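Local coordinates for protein aldehyde dehydrogenase (Trypanosoma brucei, PDB 5MYP) that probably oxidises aldehydes to carboxylic acids with NAD+ as cofactor, at residues 125-130 with 153-158; 147-152 with 177-182; 228-233 with 396-401; 255-260 with 314-319; 323-328 with 367-372. All blocks are in the same frame, centred on the assembly; numbering follows the deposited sequence.

Contact 1 (125-130 with 153-158); sequences GTWNYP and SELAPA
G125 starts the contact with its carbonyl, which rests against CB of S153. The same CB then packs against the carbonyl carbon of T126, at 3.5 Å from T126 C. One water joins the two backbones here. It donates to T126 O at 3.0 Å and accepts from S153 N at 2.8 Å.

W127 makes the main side-chain contact. Its CB touches both S153 and L155, at 3.4 Å from S153 OG and 3.6 Å from L155 CB. The indole stems from the position between backbone N and carbonyl carbon (chi1 55°). This turns its five-membered ring to L155, whose CD2 lies over one face. S153 OG instead meets the ring at its edge. That hydroxyl is held in an ST turn, accepting from L155 N at 3.2 Å. W127 O is buried against CB of A156 and has no polar partner in the model.

P130 closes the contact. Its CB sits 3.5 Å from CB of A156, the N-cap residue of the following helix.

The WNYP sequence is a family motif close to the predicted active site. Its loop joins strand 110-124 to helix 132-143. The partner turn leads from strand 147-151 into helix 157-170. Helix 54-65 flanks W127 and A156, and helix 69-95 packs on P130.

Contact 2 (147-152 with 177-182); sequences TAVIKP and GIVNGG
V149 and V179 meet on one face of the sheet, through CG1 of V149 and CG2 of V179 at 3.9 Å. On the other face I150 and I178 lie side by side and point the same way, with their CG1 atoms 3.9 Å apart. CG1 of I150 stands between its backbone N and carbonyl carbon (chi1 62°), which brings it alongside I178. Ring atom CD of P152 extends this patch to CG2 of I178, at 4.1 Å.

The backbones pair as parallel strands. G177 lies opposite V149: its N donates to A148 O, and its O accepts from I150 N at 2.9 Å. V179 N then donates to I150 O in an almost straight bond (174°). With helix 157-170 the strands form a beta-alpha-beta crossover, consistent with the Rossmann-like NAD-binding domain of the family.

The polar edge begins at K151. Its chain bends at chi2 and chi3, and the ammonium group reaches forward past the end of the strand to the neighbouring loop. NZ donates to G181 O at 2.8 Å. It also reaches P152 O at 2.9 Å, from above that carbonyl plane. A water links P152 O, N180 OD1 and G181 N. The amide nitrogen of N180 turns elsewhere, to T164 on helix 157-170.

The contact therefore changes from apolar strand pairing to a polar end, where NZ and the water link the two segments. Backbone carbonyls bind the buried lysine, and E154 is a long, weak ionic partner. This would probably keep the ammonium group charged.

Contact 3 (228-233 with 396-401); sequences SPVVVD and YVFSNN
S399 and D233 add a side-chain bond just past the last backbone bond of two parallel strands. S399 OG donates to D233 OD2 at 2.7 Å, but from well above the carboxylate plane (53°). The carboxylate stems from between its own backbone N and carbonyl carbon (chi1 81°), which swings it over to S399. The hydroxyl also accepts from N401 N at 2.9 Å, forming an ST turn. D233 OD1 has its own partner, T235 OG1.

The strands are held by four backbone bonds. The two central ones, V231 N to Y396 O and F398 N to V231 O, are both 2.7 Å long and nearly straight. D233 N to F398 O is longer, at 3.2 Å.

V230 serves both rings on one face of the sheet. Its CG2 meets the ring edge of Y396, 3.8 Å from CD2. Its CG1 meets the edge of F398, 3.5 Å from CD1. Y396 OH bonds to I260 O, near the predicted catalytic C259. F464 of the second subunit packs on F398.

Parallel pairing between strands so distant in sequence, with flanking helices 240-252 and 402-411, is typical of the alpha/beta catalytic domain of aldehyde dehydrogenases.

Contact 4 (255-260 with 314-319); sequences AGQTCI and PRIVNA
A255 and P314 bring two irregular loops together, with their CA atoms 5.3 Å apart, and Q257 follows at the centre of an inverse gamma turn.

The A255 methyl group lies against the P314 carbonyl, with CB 3.5 Å from P314 O. The same CB touches CD1 of I316 at 4.1 Å. These apolar contacts sit beside the polar part of the interface.

Q257 carries that part. Its chain is extended beyond CG, so the amide reaches right up to the opposite backbone. It bonds there at both ends. NE2 donates to R315 O at 3.0 Å, with the acceptor near the amide plane. OE1 accepts from V317 N at 3.0 Å, in the carbonyl plane and on a lone pair. The two bonds straddle I316, whose CA lies 3.5 Å from OE1. Together they fix the rotation of the amide, much as a neighbouring strand would pair with this backbone. R65 NH1 is a second donor to R315 O. The indole of W127 packs on both Q257 and V317.

The side chain of C259 stays about 12 Å from the nearest atom of segment 314-319. Q257 belongs to the GQTC sequence that carries this predicted nucleophile, the cysteine loop of the aldehyde dehydrogenase family. Two residues before C259, Q257 thus ties the cysteine loop to segment 314-319.

Contact 5 (323-328 with 367-372); sequences QRLMEF and FGPILP. Unlike the reference sequence in segment 323-328: Q323 (reference His).
L325 and I370 both place their gamma branch beside the backbone N, opposite the carbonyl carbon: CG of L325 at chi1 -68° and CG1 of I370 at chi1 -50°. This points the leucine off the helix at the turn before the strand, and the isoleucine back at the helix.

Both methyl groups of L325 rest on G368, CD2 the nearer at 3.8 Å from its CA. Glycine has no side chain, which lets the methyl group pack straight on the backbone. CD1 also touches P369 CD, at 4.0 Å, and the two side chains cross at about a right angle. I370, next in sequence, packs on the helix backbone. Its CG1 lies 3.8 Å from L325 O and 4.2 Å from L325 CD2. CB of F328 adds a looser contact at 4.4 Å from I370 CG1.

The edge of the F328 ring points at the face of the R324 guanidinium, with CZ 3.4 Å above its centre. That group pairs with E364 and with the carbonyls of E365 and I366.

F367, G368 and P369 belong to the EEIFGP sequence, a family motif. The F367 side chain lies about 4 Å from that of the predicted active-site C259.

The contact joins helix 319-328 to the start of strand 370-376. Neighbouring strand 346-353 touches L325 through I347. Helix 240-252 supplies K251, which bonds to I370 O.

Overall arrangement
Contacts 1, 4 and 5 meet around the predicted nucleophile C259. Contact 1 touches contact 4 through the bond from Y129 OH to T258 OG1 (2.8 Å). It touches contact 5 where W127 CZ2 meets F367 CE2 at 3.6 Å. Contacts 4 and 5 have centres about 10 Å apart, and F367 CE1 lies 3.6 Å from C259 N. Contact 3 reaches contact 4 through Y396, with centres about 24 Å apart. Contact 2 adjoins contact 1, with centres about 12 Å apart, linked by G125 N and K151 O. Its centre is about 39 Å from that of contact 3. Contacts 4 and 5 lie within the long chain loop that contact 3 closes.

Contact 1 (125-130 with 153-158)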
# COMPACT_ATOMS: atom_id res chain seq x y z
N GLY A 125 16.76 8.36 3.55
CA GLY A 125 17.43 7.64 4.62
C GLY A 125 17.30 8.33 5.97
O GLY A 125 16.81 9.46 6.06
N THR A 126 17.74 7.63 7.00
CA THR A 126 17.79 8.18 8.35
C THR A 126 19.22 8.03 8.89
O THR A 126 20.08 7.41 8.25
CB THR A 126 16.71 7.55 9.27
OG1 THR A 126 16.72 8.21 10.54
CG2 THR A 126 16.92 6.05 9.46
N TRP A 127 19.46 8.61 10.06
CA TRP A 127 20.82 8.77 10.61
C TRP A 127 21.30 7.65 11.53
O TRP A 127 22.50 7.49 11.72
CB TRP A 127 20.95 10.12 11.34
CG TRP A 127 19.94 10.33 12.42
CD1 TRP A 127 18.76 11.01 12.31
CD2 TRP A 127 20.00 9.86 13.77
NE1 TRP A 127 18.09 10.99 13.50
CE2 TRP A 127 18.82 10.29 14.42
CE3 TRP A 127 20.94 9.12 14.49
CZ2 TRP A 127 18.57 10.00 15.76
CZ3 TRP A 127 20.68 8.82 15.83
CH2 TRP A 127 19.50 9.26 16.44
N ASN A 128 20.37 6.89 12.13
CA ASN A 128 20.72 5.97 13.22
C ASN A 128 21.44 4.69 12.75
O ASN A 128 22.36 4.21 13.42
CB ASN A 128 19.49 5.65 14.10
CG ASN A 128 18.42 4.84 13.38
OD1 ASN A 128 18.24 4.98 12.17
ND2 ASN A 128 17.71 4.01 14.12
N TYR A 129 21.02 4.16 11.60
CA TYR A 129 21.76 3.11 10.89
C TYR A 129 21.87 3.59 9.44
O TYR A 129 21.10 3.19 8.58
CB TYR A 129 21.06 1.76 11.01
CG TYR A 129 21.00 1.28 12.44
CD1 TYR A 129 22.05 0.53 13.00
CD2 TYR A 129 19.92 1.59 13.24
CE1 TYR A 129 21.99 0.11 14.31
CE2 TYR A 129 19.86 1.17 14.56
CZ TYR A 129 20.89 0.43 15.10
OH TYR A 129 20.82 0.02 16.41
N PRO A 130 22.83 4.50 9.19
CA PRO A 130 22.82 5.31 7.97
C PRO A 130 23.20 4.58 6.68
O PRO A 130 22.92 5.10 5.61
CB PRO A 130 23.81 6.43 8.28
CG PRO A 130 24.77 5.83 9.24
CD PRO A 130 23.99 4.84 10.05
N SER A 153 20.67 10.97 5.10
CA SER A 153 20.44 11.85 6.24
C SER A 153 21.65 12.76 6.48
O SER A 153 22.80 12.30 6.48
CB SER A 153 20.15 11.06 7.50
OG SER A 153 20.03 11.92 8.62
N GLU A 154 21.37 14.05 6.69
CA GLU A 154 22.42 15.02 7.02
C GLU A 154 22.97 14.86 8.44
O GLU A 154 24.04 15.39 8.75
CB GLU A 154 21.94 16.46 6.75
CG GLU A 154 21.03 17.09 7.81
CD GLU A 154 19.55 16.81 7.61
OE1 GLU A 154 19.19 15.72 7.08
OE2 GLU A 154 18.75 17.69 7.99
N LEU A 155 22.25 14.13 9.30
CA LEU A 155 22.70 13.83 10.67
C LEU A 155 23.65 12.61 10.77
O LEU A 155 24.00 12.20 11.87
CB LEU A 155 21.50 13.67 11.61
CG LEU A 155 20.70 14.93 11.95
CD1 LEU A 155 19.66 15.26 10.90
CD2 LEU A 155 20.03 14.79 13.30
N ALA A 156 24.03 12.02 9.63
CA ALA A 156 25.16 11.07 9.56
C ALA A 156 26.07 11.49 8.40
O ALA A 156 26.17 10.79 7.39
CB ALA A 156 24.66 9.65 9.38
N PRO A 157 26.74 12.66 8.54
CA PRO A 157 27.44 13.27 7.41
C PRO A 157 28.66 12.51 6.90
O PRO A 157 28.89 12.50 5.69
CB PRO A 157 27.84 14.65 7.96
CG PRO A 157 27.95 14.45 9.42
CD PRO A 157 26.85 13.48 9.76
N ALA A 158 29.44 11.89 7.79
CA ALA A 158 30.61 11.12 7.37
C ALA A 158 30.21 9.93 6.48
O ALA A 158 30.85 9.67 5.45
CB ALA A 158 31.41 10.63 8.58
O HOH W 1 20.70 8.19 5.41

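Contact 2 (147-152 with 177-182)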
# COMPACT_ATOMS: atom_id res chain seq x y z
N THR A 147 14.71 2.48 -11.45
CA THR A 147 15.83 3.34 -11.11
C THR A 147 15.45 4.06 -9.83
O THR A 147 14.31 3.94 -9.36
CB THR A 147 16.19 4.32 -12.24
OG1 THR A 147 15.07 5.18 -12.51
CG2 THR A 147 16.55 3.56 -13.51
N ALA A 148 16.39 4.78 -9.24
CA ALA A 148 16.17 5.35 -7.92
C ALA A 148 16.93 6.64 -7.68
O ALA A 148 17.94 6.90 -8.32
CB ALA A 148 16.52 4.33 -6.84
N VAL A 149 16.40 7.43 -6.75
CA VAL A 149 17.12 8.56 -6.17
C VAL A 149 17.19 8.32 -4.67
O VAL A 149 16.19 7.97 -4.05
CB VAL A 149 16.42 9.90 -6.47
CG1 VAL A 149 17.13 11.05 -5.76
CG2 VAL A 149 16.38 10.14 -7.98
N ILE A 150 18.38 8.50 -4.09
CA ILE A 150 18.56 8.35 -2.64
C ILE A 150 18.86 9.70 -2.00
O ILE A 150 19.52 10.55 -2.61
CB ILE A 150 19.63 7.30 -2.27
CG1 ILE A 150 21.03 7.68 -2.79
CG2 ILE A 150 19.23 5.93 -2.79
CD1 ILE A 150 22.13 6.82 -2.20
N LYS A 151 18.37 9.87 -0.78
CA LYS A 151 18.56 11.11 -0.02
C LYS A 151 19.13 10.75 1.36
O LYS A 151 18.38 10.45 2.29
CB LYS A 151 17.23 11.88 0.05
CG LYS A 151 17.38 13.35 0.43
CD LYS A 151 17.28 13.56 1.93
CE LYS A 151 18.31 14.53 2.44
NZ LYS A 151 18.43 14.43 3.93
N PRO A 152 20.48 10.74 1.48
CA PRO A 152 21.10 10.43 2.77
C PRO A 152 20.78 11.45 3.86
O PRO A 152 20.64 12.64 3.56
CB PRO A 152 22.60 10.46 2.45
CG PRO A 152 22.69 10.21 0.99
CD PRO A 152 21.49 10.91 0.42
N GLY A 177 20.54 8.10 -8.60
CA GLY A 177 20.87 9.50 -8.34
C GLY A 177 20.99 9.76 -6.85
O GLY A 177 20.42 9.03 -6.04
N ILE A 178 21.75 10.79 -6.48
CA ILE A 178 21.94 11.14 -5.07
C ILE A 178 21.61 12.62 -4.86
O ILE A 178 22.09 13.47 -5.61
CB ILE A 178 23.38 10.85 -4.59
CG1 ILE A 178 23.78 9.39 -4.89
CG2 ILE A 178 23.51 11.15 -3.09
CD1 ILE A 178 25.23 9.06 -4.60
N VAL A 179 20.79 12.90 -3.85
CA VAL A 179 20.51 14.26 -3.42
C VAL A 179 20.96 14.38 -1.97
O VAL A 179 20.48 13.65 -1.11
CB VAL A 179 19.01 14.63 -3.55
CG1 VAL A 179 18.72 16.00 -2.95
CG2 VAL A 179 18.58 14.59 -5.01
N ASN A 180 21.88 15.31 -1.70
CA ASN A 180 22.42 15.54 -0.37
C ASN A 180 21.93 16.88 0.16
O ASN A 180 21.84 17.86 -0.59
CB ASN A 180 23.96 15.50 -0.40
CG ASN A 180 24.51 14.08 -0.32
OD1 ASN A 180 24.25 13.38 0.65
ND2 ASN A 180 25.27 13.65 -1.33
N GLY A 181 21.61 16.91 1.45
CA GLY A 181 21.22 18.14 2.14
C GLY A 181 20.20 17.92 3.24
O GLY A 181 19.95 16.79 3.64
N GLY A 182 19.60 19.02 3.70
CA GLY A 182 18.64 19.00 4.80
C GLY A 182 17.23 19.24 4.30
O GLY A 182 16.81 18.66 3.29
O HOH W 2 22.63 14.40 2.79

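Contact 3 (228-233 with 396-401)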
# COMPACT_ATOMS: atom_id res chain seq x y z
N SER A 228 7.94 0.62 21.56
CA SER A 228 7.88 -0.85 21.54
C SER A 228 7.93 -1.40 22.97
O SER A 228 8.96 -1.26 23.64
CB SER A 228 9.03 -1.45 20.73
OG SER A 228 8.98 -1.04 19.37
N PRO A 229 6.83 -2.00 23.45
CA PRO A 229 6.81 -2.52 24.82
C PRO A 229 7.46 -3.89 24.94
O PRO A 229 7.46 -4.67 23.98
CB PRO A 229 5.32 -2.62 25.13
CG PRO A 229 4.67 -2.87 23.82
CD PRO A 229 5.55 -2.27 22.76
N VAL A 230 8.02 -4.17 26.12
CA VAL A 230 8.48 -5.50 26.49
C VAL A 230 7.60 -5.98 27.63
O VAL A 230 7.62 -5.41 28.72
CB VAL A 230 9.95 -5.53 26.94
CG1 VAL A 230 10.39 -6.96 27.27
CG2 VAL A 230 10.86 -4.94 25.87
N VAL A 231 6.83 -7.03 27.38
CA VAL A 231 6.00 -7.66 28.40
C VAL A 231 6.79 -8.84 28.99
O VAL A 231 7.28 -9.68 28.24
CB VAL A 231 4.66 -8.14 27.83
CG1 VAL A 231 3.81 -8.82 28.89
CG2 VAL A 231 3.90 -6.96 27.21
N VAL A 232 6.92 -8.88 30.31
CA VAL A 232 7.60 -9.98 31.00
C VAL A 232 6.63 -10.53 32.04
O VAL A 232 6.23 -9.81 32.96
CB VAL A 232 8.90 -9.51 31.68
CG1 VAL A 232 9.60 -10.68 32.38
CG2 VAL A 232 9.82 -8.85 30.66
N ASP A 233 6.24 -11.80 31.90
CA ASP A 233 5.27 -12.41 32.81
C ASP A 233 5.98 -13.09 34.00
O ASP A 233 7.16 -12.85 34.22
CB ASP A 233 4.29 -13.33 32.04
CG ASP A 233 4.85 -14.71 31.73
OD1 ASP A 233 6.06 -14.95 31.88
OD2 ASP A 233 4.04 -15.57 31.32
N TYR A 396 7.27 -7.00 22.24
CA TYR A 396 8.08 -8.10 22.75
C TYR A 396 7.40 -8.72 23.97
O TYR A 396 6.92 -8.01 24.84
CB TYR A 396 9.47 -7.58 23.12
CG TYR A 396 10.18 -6.90 21.97
CD1 TYR A 396 10.38 -7.56 20.76
CD2 TYR A 396 10.67 -5.59 22.09
CE1 TYR A 396 11.02 -6.95 19.70
CE2 TYR A 396 11.32 -4.97 21.03
CZ TYR A 396 11.50 -5.66 19.84
OH TYR A 396 12.16 -5.07 18.79
N VAL A 397 7.35 -10.06 24.00
CA VAL A 397 6.74 -10.80 25.11
C VAL A 397 7.71 -11.87 25.59
O VAL A 397 8.10 -12.74 24.81
CB VAL A 397 5.42 -11.48 24.69
CG1 VAL A 397 4.76 -12.18 25.88
CG2 VAL A 397 4.47 -10.46 24.07
N PHE A 398 8.10 -11.80 26.86
CA PHE A 398 8.91 -12.84 27.48
C PHE A 398 8.00 -13.70 28.35
O PHE A 398 7.41 -13.21 29.32
CB PHE A 398 10.05 -12.24 28.31
CG PHE A 398 11.16 -11.68 27.46
CD1 PHE A 398 11.07 -10.40 26.95
CD2 PHE A 398 12.30 -12.44 27.19
CE1 PHE A 398 12.10 -9.87 26.16
CE2 PHE A 398 13.32 -11.92 26.41
CZ PHE A 398 13.22 -10.63 25.90
N SER A 399 7.86 -14.97 27.97
CA SER A 399 6.95 -15.91 28.65
C SER A 399 7.21 -17.35 28.19
O SER A 399 7.63 -17.59 27.05
CB SER A 399 5.49 -15.53 28.37
OG SER A 399 4.59 -16.49 28.89
N ASN A 400 6.97 -18.30 29.10
CA ASN A 400 6.95 -19.73 28.78
C ASN A 400 5.52 -20.29 28.73
O ASN A 400 5.34 -21.50 28.59
CB ASN A 400 7.79 -20.51 29.82
CG ASN A 400 9.27 -20.23 29.71
OD1 ASN A 400 9.90 -19.79 30.67
ND2 ASN A 400 9.85 -20.48 28.54
N ASN A 401 4.51 -19.41 28.81
CA ASN A 401 3.10 -19.81 28.84
C ASN A 401 2.41 -19.48 27.51
O ASN A 401 2.24 -18.31 27.17
CB ASN A 401 2.40 -19.10 30.01
CG ASN A 401 0.98 -19.61 30.23
OD1 ASN A 401 0.04 -19.18 29.57
ND2 ASN A 401 0.83 -20.52 31.19

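Contact 4 (255-260 with 314-319)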
# COMPACT_ATOMS: atom_id res chain seq x y z
N ALA A 255 23.07 3.16 21.61
CA ALA A 255 22.61 3.92 22.78
C ALA A 255 21.08 4.13 22.80
O ALA A 255 20.60 5.23 23.07
CB ALA A 255 23.35 5.25 22.86
N GLY A 256 20.35 3.06 22.49
CA GLY A 256 18.88 3.08 22.50
C GLY A 256 18.19 3.66 21.28
O GLY A 256 16.96 3.61 21.19
N GLN A 257 18.97 4.18 20.33
CA GLN A 257 18.44 4.95 19.20
C GLN A 257 18.14 4.01 18.03
O GLN A 257 18.80 4.04 17.00
CB GLN A 257 19.42 6.07 18.81
CG GLN A 257 19.59 7.10 19.93
CD GLN A 257 20.83 7.96 19.78
OE1 GLN A 257 20.74 9.19 19.72
NE2 GLN A 257 21.99 7.33 19.76
N THR A 258 17.12 3.19 18.24
CA THR A 258 16.66 2.19 17.28
C THR A 258 15.13 2.21 17.32
O THR A 258 14.54 2.24 18.40
CB THR A 258 17.17 0.77 17.66
OG1 THR A 258 18.58 0.82 17.92
CG2 THR A 258 16.90 -0.24 16.55
N CYS A 259 14.51 2.17 16.14
CA CYS A 259 13.05 2.20 16.01
C CYS A 259 12.34 0.99 16.61
O CYS A 259 11.14 1.05 16.89
CB CYS A 259 12.66 2.35 14.54
SG CYS A 259 12.90 4.03 13.93
N ILE A 260 13.09 -0.10 16.80
CA ILE A 260 12.58 -1.34 17.42
C ILE A 260 13.29 -1.65 18.75
O ILE A 260 13.26 -2.78 19.24
CB ILE A 260 12.69 -2.53 16.43
CG1 ILE A 260 14.12 -2.71 15.89
CG2 ILE A 260 11.71 -2.35 15.27
CD1 ILE A 260 14.32 -3.94 15.05
N PRO A 314 27.93 3.94 22.07
CA PRO A 314 27.54 5.00 21.13
C PRO A 314 27.06 6.31 21.76
O PRO A 314 26.69 6.35 22.93
CB PRO A 314 26.40 4.36 20.32
CG PRO A 314 26.64 2.90 20.45
CD PRO A 314 27.14 2.72 21.85
N ARG A 315 27.07 7.35 20.94
CA ARG A 315 26.77 8.70 21.34
C ARG A 315 25.30 9.02 21.05
O ARG A 315 24.71 8.46 20.12
CB ARG A 315 27.72 9.66 20.59
CG ARG A 315 27.34 10.07 19.17
CD ARG A 315 27.95 11.42 18.82
NE ARG A 315 29.39 11.44 19.07
CZ ARG A 315 30.33 10.94 18.27
NH1 ARG A 315 30.03 10.30 17.14
NH2 ARG A 315 31.61 11.03 18.63
N ILE A 316 24.72 9.92 21.84
CA ILE A 316 23.42 10.51 21.52
C ILE A 316 23.63 11.44 20.33
O ILE A 316 24.67 12.07 20.20
CB ILE A 316 22.80 11.26 22.73
CG1 ILE A 316 22.69 10.35 23.97
CG2 ILE A 316 21.43 11.84 22.37
CD1 ILE A 316 21.98 9.03 23.74
N VAL A 317 22.63 11.50 19.44
CA VAL A 317 22.77 12.21 18.15
C VAL A 317 23.20 13.68 18.27
O VAL A 317 24.04 14.14 17.50
CB VAL A 317 21.47 12.09 17.30
CG1 VAL A 317 20.29 12.82 17.93
CG2 VAL A 317 21.70 12.55 15.87
N ASN A 318 22.64 14.40 19.24
CA ASN A 318 22.98 15.82 19.45
C ASN A 318 22.61 16.28 20.86
O ASN A 318 21.98 15.54 21.62
CB ASN A 318 22.30 16.70 18.37
CG ASN A 318 20.78 16.57 18.34
OD1 ASN A 318 20.14 16.40 19.37
ND2 ASN A 318 20.21 16.65 17.14
N ALA A 319 23.01 17.51 21.19
CA ALA A 319 22.76 18.11 22.51
C ALA A 319 21.27 18.19 22.87
O ALA A 319 20.89 17.93 24.01
CB ALA A 319 23.39 19.49 22.60

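Contact 5 (323-328 with 367-372)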
# COMPACT_ATOMS: atom_id res chain seq x y z
N GLN A 323 19.60 16.45 26.21
CA GLN A 323 18.86 17.17 27.25
C GLN A 323 17.45 16.60 27.46
O GLN A 323 16.99 16.47 28.59
CB GLN A 323 18.78 18.67 26.93
CG GLN A 323 20.12 19.38 26.96
CD GLN A 323 20.13 20.69 26.20
OE1 GLN A 323 19.12 21.40 26.14
NE2 GLN A 323 21.28 21.03 25.62
N ARG A 324 16.78 16.25 26.36
CA ARG A 324 15.46 15.60 26.40
C ARG A 324 15.48 14.28 27.18
O ARG A 324 14.61 14.02 28.00
CB ARG A 324 14.96 15.35 24.96
CG ARG A 324 13.63 14.63 24.82
CD ARG A 324 13.23 14.53 23.36
NE ARG A 324 12.10 13.63 23.15
CZ ARG A 324 12.16 12.30 23.04
NH1 ARG A 324 13.32 11.63 23.13
NH2 ARG A 324 11.04 11.61 22.85
N LEU A 325 16.50 13.46 26.93
CA LEU A 325 16.67 12.18 27.62
C LEU A 325 17.01 12.36 29.10
O LEU A 325 16.51 11.62 29.95
CB LEU A 325 17.73 11.31 26.93
CG LEU A 325 17.32 10.81 25.53
CD1 LEU A 325 18.54 10.38 24.73
CD2 LEU A 325 16.30 9.68 25.63
N MET A 326 17.86 13.34 29.41
CA MET A 326 18.17 13.66 30.81
C MET A 326 16.92 14.13 31.58
O MET A 326 16.74 13.74 32.74
CB MET A 326 19.29 14.70 30.91
CG MET A 326 20.66 14.23 30.42
SD MET A 326 21.25 12.67 31.13
CE MET A 326 21.42 13.14 32.85
N GLU A 327 16.07 14.93 30.95
CA GLU A 327 14.80 15.34 31.56
C GLU A 327 13.82 14.18 31.79
O GLU A 327 13.04 14.22 32.74
CB GLU A 327 14.10 16.45 30.76
CG GLU A 327 14.75 17.83 30.83
CD GLU A 327 14.86 18.35 32.25
OE1 GLU A 327 16.00 18.60 32.69
OE2 GLU A 327 13.82 18.49 32.94
N PHE A 328 13.86 13.17 30.92
CA PHE A 328 13.04 11.95 31.11
C PHE A 328 13.33 11.19 32.41
O PHE A 328 12.44 10.52 32.92
CB PHE A 328 13.18 10.97 29.92
CG PHE A 328 12.45 11.38 28.66
CD1 PHE A 328 11.41 12.33 28.65
CD2 PHE A 328 12.76 10.74 27.46
CE1 PHE A 328 10.76 12.65 27.47
CE2 PHE A 328 12.11 11.06 26.28
CZ PHE A 328 11.10 12.02 26.29
N PHE A 367 13.67 6.63 22.35
CA PHE A 367 14.75 6.64 21.36
C PHE A 367 16.09 6.99 22.03
O PHE A 367 16.83 7.86 21.59
CB PHE A 367 14.41 7.59 20.21
CG PHE A 367 14.93 7.14 18.88
CD1 PHE A 367 14.32 6.09 18.21
CD2 PHE A 367 16.03 7.76 18.28
CE1 PHE A 367 14.79 5.65 16.98
CE2 PHE A 367 16.49 7.33 17.05
CZ PHE A 367 15.88 6.28 16.40
N GLY A 368 16.36 6.28 23.12
CA GLY A 368 17.54 6.56 23.93
C GLY A 368 17.71 5.56 25.06
O GLY A 368 16.93 4.62 25.18
N PRO A 369 18.73 5.77 25.91
CA PRO A 369 19.05 4.79 26.96
C PRO A 369 18.13 4.71 28.20
O PRO A 369 18.48 4.02 29.15
CB PRO A 369 20.47 5.21 27.39
CG PRO A 369 20.99 6.04 26.27
CD PRO A 369 19.79 6.78 25.79
N ILE A 370 16.96 5.37 28.19
CA ILE A 370 16.05 5.33 29.33
C ILE A 370 15.05 4.19 29.16
O ILE A 370 14.38 4.10 28.13
CB ILE A 370 15.28 6.67 29.50
CG1 ILE A 370 16.23 7.88 29.47
CG2 ILE A 370 14.44 6.66 30.78
CD1 ILE A 370 17.40 7.81 30.43
N LEU A 371 14.94 3.33 30.19
CA LEU A 371 14.02 2.20 30.19
C LEU A 371 13.07 2.26 31.39
O LEU A 371 13.42 1.82 32.49
CB LEU A 371 14.81 0.88 30.20
CG LEU A 371 14.01 -0.41 29.95
CD1 LEU A 371 13.56 -0.51 28.50
CD2 LEU A 371 14.85 -1.64 30.32
N PRO A 372 11.87 2.83 31.20
CA PRO A 372 10.82 2.75 32.22
C PRO A 372 10.37 1.32 32.48
O PRO A 372 10.26 0.53 31.54
CB PRO A 372 9.67 3.55 31.60
CG PRO A 372 10.34 4.50 30.67
CD PRO A 372 11.47 3.71 30.09